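Local structure of uncharacterized protein (Pseudomonas aeruginosa PAO1, 4R1D) at residues B[43-48]-B[98-103]; B[220-225]-B[293-298]. The protein probably acts as the immunity protein Tli4, binding the type VI secretion lipase effector Tle4 so that the bacterium is protected from its own toxin. All coordinates share one frame; numbering follows the deposited sequence. Where two conformers were deposited one is given.

Overall arrangement
Followed from the N terminus, the chain forms strands 7-11 and 14-18 and the hairpin 23-38, then enters helix 42-58. Contact 1 closes a loop there: after 49 intervening residues, strand 92-100 comes back alongside the start of that helix, joining helix to sheet in the N-terminal family region. Only after this does contact 2 open, so the two loops run in series and neither nest nor cross. In the C-terminal family region, contact 2 brings 293-298, just after helix 281-292, against the 220-225 loop; strand 296-297 also pairs with the early strand 14-18. The centres of contact 1 and contact 2 are about 36 Å apart, on opposite sides of the chain's centre.

Contact 1 (B[43-48]-B[98-103]); sequences TELAAR and YVTSKP
Two side chains of helix 42-58, Leu-45 and Arg-48, reach Tyr-98 because each swings its CG anti to the backbone N (chi1 -179° and 166°), while the CA-CB bond of Tyr-98 points toward the helix and CD1 and CE1 of its ring receive the two side chains. The helix and strand 92-100 run nearly antiparallel, their short axes 10.9 Å apart, and a few side chains bridge the gap. Leu-45 comes in obliquely, its CD1 methyl 3.9 Å from CD1 of Tyr-98; its other methyl, CD2, comes only to 4.5 Å from Thr-100 CG2, a looser approach. One helical turn on, Arg-48 crosses the tyrosine at about a right angle and lays its CD methylene 3.8 Å from Tyr-98 CE1. A bend at chi3 then turns its guanidinium away from the ring, the two planes 42° apart. A water lies at the guanidinium edge and in its plane, accepting from Arg-48 NH1 at 2.9 Å and donating to Tyr-98 OH at the same 2.9 Å. Each polar end has a direct partner as well: Arg-48 NE forms a salt bridge with Asp-40, and the tyrosine hydroxyl bonds to Asp-96. Val-49 and Leu-52 of the same helix also touch the ring, a worked example of a helix packed on an antiparallel sheet. Within the two segments no direct hydrogen bond joins helix to strand; adhesion there is apolar along the tyrosine ring and water-mediated at its hydroxyl, with the neighbouring carboxylates probably helping to orient the polar ends.

Contact 2 (B[220-225]-B[293-298]); sequences GSLPGE and DSIRVR
Leu-222 and Ile-295 cross at about a right angle, and this pairing carries most of the contact between the 220-225 loop and the segment that follows helix 281-292. The CA-CB bond of the leucine points toward its partner, and one branch makes the meeting: CD1 lies 3.8 Å from the CG2 methyl of Ile-295. The same CD1 reaches the backbone, 3.7 Å from Ile-295 O, and ends 4.5 Å from CA of Arg-296. A single methyl thus rests where the isoleucine side chain, its carbonyl and the next alpha carbon converge. Ile-295 offers its gamma methyl rather than its longer branch, because CG2 stands anti to the backbone N while CG1 lies beside that nitrogen (chi1 -59°). Leu-257 of strand 256-263 touches both residues, Val-245 adds to the leucine and Trp-243 to the isoleucine, so the pair belongs to a larger apolar cluster on the strands of the C-terminal region. Both segments are shaped by bonds of their own. An inverse gamma turn centred on Pro-223 follows the leucine, closed by Gly-224 N to Leu-222 O at 2.8 Å. In 293-298, the guanidinium of Arg-296 turns from the loop and back onto its own backbone: NH1 gives a 2.8 Å hydrogen bond to Ser-294 O, with an N-H...O angle of 162°, the acceptor lying in the guanidinium plane and the donor in the carbonyl plane. Asp-17 of strand 14-18 forms a salt bridge with the same nitrogen. No hydrogen bond joins the two segments; their association is probably mainly van der Waals, one leucine methyl resting on a methyl and a carbonyl oxygen, while the polar bonds fix the backbone around them.

Contact 1 (B[43-48]-B[98-103])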
ATOM      1  N   THR B  43      21.986  28.701  -7.661  1.00 34.70           N
ATOM      2  CA  THR B  43      22.724  28.672  -6.397  1.00 37.90           C
ATOM      3  C   THR B  43      22.031  27.753  -5.393  1.00 33.79           C
ATOM      4  O   THR B  43      22.684  27.045  -4.625  1.00 33.40           O
ATOM      5  CB  THR B  43      22.895  30.077  -5.783  1.00 42.98           C
ATOM      6  OG1 THR B  43      21.637  30.546  -5.277  1.00 44.40           O
ATOM      7  CG2 THR B  43      23.429  31.047  -6.824  1.00 34.99           C
ATOM      8  N   GLU B  44      20.704  27.768  -5.406  1.00 31.56           N
ATOM      9  CA  GLU B  44      19.919  26.881  -4.559  1.00 32.10           C
ATOM     10  C   GLU B  44      20.152  25.413  -4.925  1.00 32.20           C
ATOM     11  O   GLU B  44      20.303  24.567  -4.035  1.00 32.31           O
ATOM     12  CB  GLU B  44      18.431  27.222  -4.651  1.00 36.24           C
ATOM     13  CG  GLU B  44      18.069  28.592  -4.102  1.00 36.21           C
ATOM     14  CD  GLU B  44      16.613  28.952  -4.344  1.00 47.11           C
ATOM     15  OE1 GLU B  44      16.110  28.693  -5.459  1.00 41.90           O
ATOM     16  OE2 GLU B  44      15.968  29.492  -3.419  1.00 44.72           O
ATOM     17  N   LEU B  45      20.187  25.117  -6.223  1.00 29.25           N
ATOM     18  CA  LEU B  45      20.432  23.747  -6.681  1.00 30.37           C
ATOM     19  C   LEU B  45      21.802  23.252  -6.228  1.00 31.66           C
ATOM     20  O   LEU B  45      21.931  22.134  -5.738  1.00 27.39           O
ATOM     21  CB  LEU B  45      20.335  23.631  -8.201  1.00 27.93           C
ATOM     22  CG  LEU B  45      20.559  22.186  -8.670  1.00 26.41           C
ATOM     23  CD1 LEU B  45      19.361  21.306  -8.302  1.00 27.81           C
ATOM     24  CD2 LEU B  45      20.860  22.085 -10.160  1.00 29.43           C
ATOM     25  N   ALA B  46      22.823  24.086  -6.399  1.00 30.66           N
ATOM     26  CA  ALA B  46      24.178  23.719  -5.994  1.00 28.53           C
ATOM     27  C   ALA B  46      24.216  23.361  -4.521  1.00 29.45           C
ATOM     28  O   ALA B  46      24.851  22.380  -4.124  1.00 30.68           O
ATOM     29  CB  ALA B  46      25.154  24.858  -6.285  1.00 32.61           C
ATOM     30  N   ALA B  47      23.532  24.164  -3.715  1.00 25.84           N
ATOM     31  CA  ALA B  47      23.515  23.985  -2.270  1.00 31.75           C
ATOM     32  C   ALA B  47      22.726  22.736  -1.889  1.00 31.88           C
ATOM     33  O   ALA B  47      23.081  22.024  -0.947  1.00 31.50           O
ATOM     34  CB  ALA B  47      22.922  25.217  -1.598  1.00 33.49           C
ATOM     35  N   ARG B  48      21.646  22.484  -2.625  1.00 30.61           N
ATOM     36  CA  ARG B  48      20.840  21.279  -2.437  1.00 28.84           C
ATOM     37  C   ARG B  48      21.680  20.017  -2.653  1.00 22.12           C
ATOM     38  O   ARG B  48      21.653  19.084  -1.843  1.00 27.51           O
ATOM     39  CB  ARG B  48      19.659  21.278  -3.418  1.00 29.32           C
ATOM     40  CG  ARG B  48      18.955  19.929  -3.543  1.00 28.57           C
ATOM     41  CD  ARG B  48      18.068  19.867  -4.787  1.00 26.68           C
ATOM     42  NE  ARG B  48      16.916  20.771  -4.729  1.00 21.99           N
ATOM     43  CZ  ARG B  48      15.694  20.413  -4.339  1.00 28.84           C
ATOM     44  NH1 ARG B  48      15.447  19.166  -3.943  1.00 28.96           N
ATOM     45  NH2 ARG B  48      14.716  21.310  -4.330  1.00 26.91           N
ATOM     46  N   TYR B  98      20.735  15.163 -11.137  1.00 15.88           N
ATOM     47  CA  TYR B  98      20.226  16.520 -11.280  1.00 21.32           C
ATOM     48  C   TYR B  98      20.609  17.008 -12.667  1.00 20.73           C
ATOM     49  O   TYR B  98      21.758  16.866 -13.096  1.00 23.20           O
ATOM     50  CB  TYR B  98      20.800  17.408 -10.173  1.00 20.22           C
ATOM     51  CG  TYR B  98      20.375  16.904  -8.819  1.00 20.61           C
ATOM     52  CD1 TYR B  98      19.224  17.380  -8.223  1.00 20.24           C
ATOM     53  CD2 TYR B  98      21.077  15.883  -8.175  1.00 19.10           C
ATOM     54  CE1 TYR B  98      18.795  16.899  -7.002  1.00 23.43           C
ATOM     55  CE2 TYR B  98      20.655  15.393  -6.949  1.00 18.95           C
ATOM     56  CZ  TYR B  98      19.509  15.907  -6.372  1.00 21.36           C
ATOM     57  OH  TYR B  98      19.062  15.444  -5.156  1.00 19.72           O
ATOM     58  N   VAL B  99      19.637  17.546 -13.385  1.00 17.92           N
ATOM     59  CA  VAL B  99      19.856  17.880 -14.789  1.00 19.73           C
ATOM     60  C   VAL B  99      19.099  19.149 -15.135  1.00 23.27           C
ATOM     61  O   VAL B  99      18.033  19.417 -14.576  1.00 21.60           O
ATOM     62  CB  VAL B  99      19.432  16.721 -15.722  1.00 25.52           C
ATOM     63  CG1 VAL B  99      17.935  16.437 -15.610  1.00 22.67           C
ATOM     64  CG2 VAL B  99      19.831  17.010 -17.168  1.00 21.83           C
ATOM     65  N   THR B 100      19.661  19.934 -16.048  1.00 21.20           N
ATOM     66  CA  THR B 100      19.080  21.218 -16.415  1.00 22.81           C
ATOM     67  C   THR B 100      18.733  21.277 -17.895  1.00 21.45           C
ATOM     68  O   THR B 100      19.399  20.671 -18.720  1.00 25.98           O
ATOM     69  CB  THR B 100      20.061  22.360 -16.095  1.00 23.63           C
ATOM     70  OG1 THR B 100      21.315  22.099 -16.739  1.00 25.34           O
ATOM     71  CG2 THR B 100      20.280  22.450 -14.599  1.00 28.76           C
ATOM     72  N   SER B 101      17.682  22.016 -18.229  1.00 20.13           N
ATOM     73  CA  SER B 101      17.307  22.207 -19.620  1.00 18.18           C
ATOM     74  C   SER B 101      18.180  23.294 -20.243  1.00 21.43           C
ATOM     75  O   SER B 101      18.772  24.110 -19.527  1.00 21.50           O
ATOM     76  CB  SER B 101      15.838  22.614 -19.708  1.00 17.97           C
ATOM     77  OG  SER B 101      15.585  23.707 -18.840  1.00 21.13           O
ATOM     78  N   LYS B 102      18.267  23.274 -21.571  1.00 21.44           N
ATOM     79  CA  LYS B 102      18.981  24.307 -22.321  0.54 24.01           C
ATOM     80  C   LYS B 102      18.126  24.744 -23.500  1.00 23.29           C
ATOM     81  O   LYS B 102      17.351  23.954 -24.048  1.00 21.95           O
ATOM     82  CB  LYS B 102      20.328  23.779 -22.833  0.54 25.60           C
ATOM     83  CG  LYS B 102      21.188  23.137 -21.762  0.54 30.76           C
ATOM     84  CD  LYS B 102      21.454  24.088 -20.613  0.54 30.96           C
ATOM     85  CE  LYS B 102      21.827  23.331 -19.347  0.54 27.94           C
ATOM     86  NZ  LYS B 102      22.068  24.241 -18.198  0.54 25.98           N
ATOM     87  N   PRO B 103      18.284  26.007 -23.928  1.00 20.47           N
ATOM     88  CA  PRO B 103      19.205  26.994 -23.356  1.00 24.13           C
ATOM     89  C   PRO B 103      18.642  27.748 -22.157  1.00 25.50           C
ATOM     90  O   PRO B 103      19.414  28.362 -21.416  1.00 28.73           O
ATOM     91  CB  PRO B 103      19.441  27.968 -24.522  1.00 28.57           C
ATOM     92  CG  PRO B 103      18.207  27.871 -25.342  1.00 23.20           C
ATOM     93  CD  PRO B 103      17.795  26.412 -25.258  1.00 25.43           C
TER
HETATM   94  O   HOH W   1      17.164  16.895  -3.554  1.00 25.88           O

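Contact 2 (B[220-225]-B[293-298])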
ATOM      1  N   GLY B 220      -8.926   9.706 -34.276  1.00 23.23           N
ATOM      2  CA  GLY B 220      -7.972   9.696 -35.367  1.00 23.26           C
ATOM      3  C   GLY B 220      -7.442   8.287 -35.527  1.00 20.25           C
ATOM      4  O   GLY B 220      -8.211   7.329 -35.529  1.00 21.20           O
ATOM      5  N   SER B 221      -6.128   8.141 -35.638  1.00 20.05           N
ATOM      6  CA  SER B 221      -5.573   6.819 -35.865  1.00 24.32           C
ATOM      7  C   SER B 221      -5.323   6.038 -34.566  1.00 22.03           C
ATOM      8  O   SER B 221      -4.721   4.973 -34.602  1.00 23.15           O
ATOM      9  CB  SER B 221      -4.297   6.908 -36.688  1.00 22.23           C
ATOM     10  OG  SER B 221      -3.329   7.683 -36.021  1.00 26.27           O
ATOM     11  N   LEU B 222      -5.803   6.566 -33.438  1.00 20.97           N
ATOM     12  CA  LEU B 222      -5.692   5.863 -32.151  1.00 18.00           C
ATOM     13  C   LEU B 222      -6.876   4.915 -31.979  1.00 19.99           C
ATOM     14  O   LEU B 222      -8.017   5.356 -31.837  1.00 21.66           O
ATOM     15  CB  LEU B 222      -5.668   6.854 -30.983  1.00 23.04           C
ATOM     16  CG  LEU B 222      -4.567   7.915 -30.957  1.00 21.81           C
ATOM     17  CD1 LEU B 222      -4.798   8.909 -29.819  1.00 20.41           C
ATOM     18  CD2 LEU B 222      -3.189   7.271 -30.835  1.00 22.91           C
ATOM     19  N   PRO B 223      -6.608   3.607 -31.998  1.00 21.62           N
ATOM     20  CA  PRO B 223      -7.666   2.594 -31.915  1.00 22.24           C
ATOM     21  C   PRO B 223      -8.192   2.402 -30.494  1.00 21.69           C
ATOM     22  O   PRO B 223      -8.054   1.320 -29.946  1.00 22.17           O
ATOM     23  CB  PRO B 223      -6.961   1.323 -32.400  1.00 23.09           C
ATOM     24  CG  PRO B 223      -5.541   1.532 -32.075  1.00 24.79           C
ATOM     25  CD  PRO B 223      -5.280   3.011 -32.210  1.00 19.71           C
ATOM     26  N   GLY B 224      -8.808   3.433 -29.923  1.00 16.68           N
ATOM     27  CA  GLY B 224      -9.297   3.336 -28.554  1.00 20.79           C
ATOM     28  C   GLY B 224     -10.602   2.569 -28.413  1.00 19.59           C
ATOM     29  O   GLY B 224     -11.398   2.500 -29.347  1.00 17.54           O
ATOM     30  N   GLU B 225     -10.815   1.978 -27.239  1.00 18.84           N
ATOM     31  CA  GLU B 225     -12.096   1.374 -26.903  1.00 17.07           C
ATOM     32  C   GLU B 225     -12.523   1.926 -25.554  1.00 21.03           C
ATOM     33  O   GLU B 225     -11.679   2.319 -24.758  1.00 17.07           O
ATOM     34  CB  GLU B 225     -11.987  -0.151 -26.879  1.00 19.78           C
ATOM     35  CG  GLU B 225     -11.577  -0.716 -28.244  1.00 23.79           C
ATOM     36  CD  GLU B 225     -11.772  -2.222 -28.369  1.00 37.40           C
ATOM     37  OE1 GLU B 225     -11.692  -2.930 -27.343  1.00 31.03           O
ATOM     38  OE2 GLU B 225     -12.004  -2.690 -29.507  1.00 28.13           O
ATOM     39  N   ASP B 293     -11.768  13.169 -27.617  1.00 19.34           N
ATOM     40  CA  ASP B 293     -11.628  13.383 -29.051  1.00 18.25           C
ATOM     41  C   ASP B 293     -10.511  14.376 -29.396  1.00 19.97           C
ATOM     42  O   ASP B 293     -10.142  14.506 -30.557  1.00 21.57           O
ATOM     43  CB  ASP B 293     -12.957  13.827 -29.662  1.00 19.31           C
ATOM     44  CG  ASP B 293     -13.952  12.691 -29.785  1.00 20.07           C
ATOM     45  OD1 ASP B 293     -13.532  11.516 -29.897  1.00 20.18           O
ATOM     46  OD2 ASP B 293     -15.167  12.977 -29.772  1.00 24.71           O
ATOM     47  N   SER B 294      -9.964  15.058 -28.388  1.00 19.10           N
ATOM     48  CA  SER B 294      -8.865  15.995 -28.604  1.00 21.11           C
ATOM     49  C   SER B 294      -7.485  15.348 -28.448  1.00 20.43           C
ATOM     50  O   SER B 294      -6.465  16.000 -28.659  1.00 19.75           O
ATOM     51  CB  SER B 294      -8.986  17.204 -27.667  1.00 18.81           C
ATOM     52  OG  SER B 294      -8.467  16.924 -26.375  1.00 19.83           O
ATOM     53  N   ILE B 295      -7.447  14.074 -28.059  1.00 16.71           N
ATOM     54  CA  ILE B 295      -6.176  13.382 -27.853  1.00 16.19           C
ATOM     55  C   ILE B 295      -5.512  13.020 -29.176  1.00 20.80           C
ATOM     56  O   ILE B 295      -6.111  12.341 -30.018  1.00 18.41           O
ATOM     57  CB  ILE B 295      -6.373  12.082 -27.045  1.00 15.42           C
ATOM     58  CG1 ILE B 295      -7.007  12.401 -25.683  1.00 16.01           C
ATOM     59  CG2 ILE B 295      -5.057  11.306 -26.938  1.00 18.31           C
ATOM     60  CD1 ILE B 295      -7.398  11.155 -24.869  1.00 18.24           C
ATOM     61  N   ARG B 296      -4.280  13.474 -29.362  1.00 20.02           N
ATOM     62  CA  ARG B 296      -3.513  13.113 -30.549  1.00 21.20           C
ATOM     63  C   ARG B 296      -2.010  13.187 -30.306  1.00 18.10           C
ATOM     64  O   ARG B 296      -1.543  13.941 -29.455  1.00 19.55           O
ATOM     65  CB  ARG B 296      -3.919  13.976 -31.760  1.00 23.19           C
ATOM     66  CG  ARG B 296      -3.416  15.424 -31.754  1.00 21.07           C
ATOM     67  CD  ARG B 296      -4.259  16.305 -30.865  1.00 19.92           C
ATOM     68  NE  ARG B 296      -4.065  17.731 -31.170  1.00 17.53           N
ATOM     69  CZ  ARG B 296      -4.648  18.726 -30.509  1.00 22.66           C
ATOM     70  NH1 ARG B 296      -5.455  18.474 -29.485  1.00 22.57           N
ATOM     71  NH2 ARG B 296      -4.422  19.988 -30.868  1.00 20.07           N
ATOM     72  N   VAL B 297      -1.256  12.387 -31.054  1.00 18.42           N
ATOM     73  CA  VAL B 297       0.187  12.454 -31.034  1.00 17.68           C
ATOM     74  C   VAL B 297       0.589  13.842 -31.492  1.00 22.84           C
ATOM     75  O   VAL B 297       0.007  14.383 -32.431  1.00 22.85           O
ATOM     76  CB  VAL B 297       0.801  11.430 -32.005  1.00 22.97           C
ATOM     77  CG1 VAL B 297       2.309  11.580 -32.048  1.00 23.32           C
ATOM     78  CG2 VAL B 297       0.419  10.022 -31.599  1.00 24.36           C
ATOM     79  N   ARG B 298       1.579  14.424 -30.829  1.00 18.63           N
ATOM     80  CA  ARG B 298       2.045  15.745 -31.215  1.00 23.30           C
ATOM     81  C   ARG B 298       2.686  15.648 -32.595  1.00 23.42           C
ATOM     82  O   ARG B 298       3.624  14.877 -32.780  1.00 21.76           O
ATOM     83  CB  ARG B 298       3.068  16.272 -30.206  1.00 19.35           C
ATOM     84  CG  ARG B 298       3.478  17.725 -30.461  1.00 21.74           C
ATOM     85  CD  ARG B 298       4.463  18.245 -29.423  1.00 18.30           C
ATOM     86  NE  ARG B 298       5.838  17.827 -29.692  1.00 21.78           N
ATOM     87  CZ  ARG B 298       6.471  16.858 -29.045  1.00 23.09           C
ATOM     88  NH1 ARG B 298       5.856  16.192 -28.065  1.00 21.89           N
ATOM     89  NH2 ARG B 298       7.724  16.560 -29.364  1.00 18.48           N
TER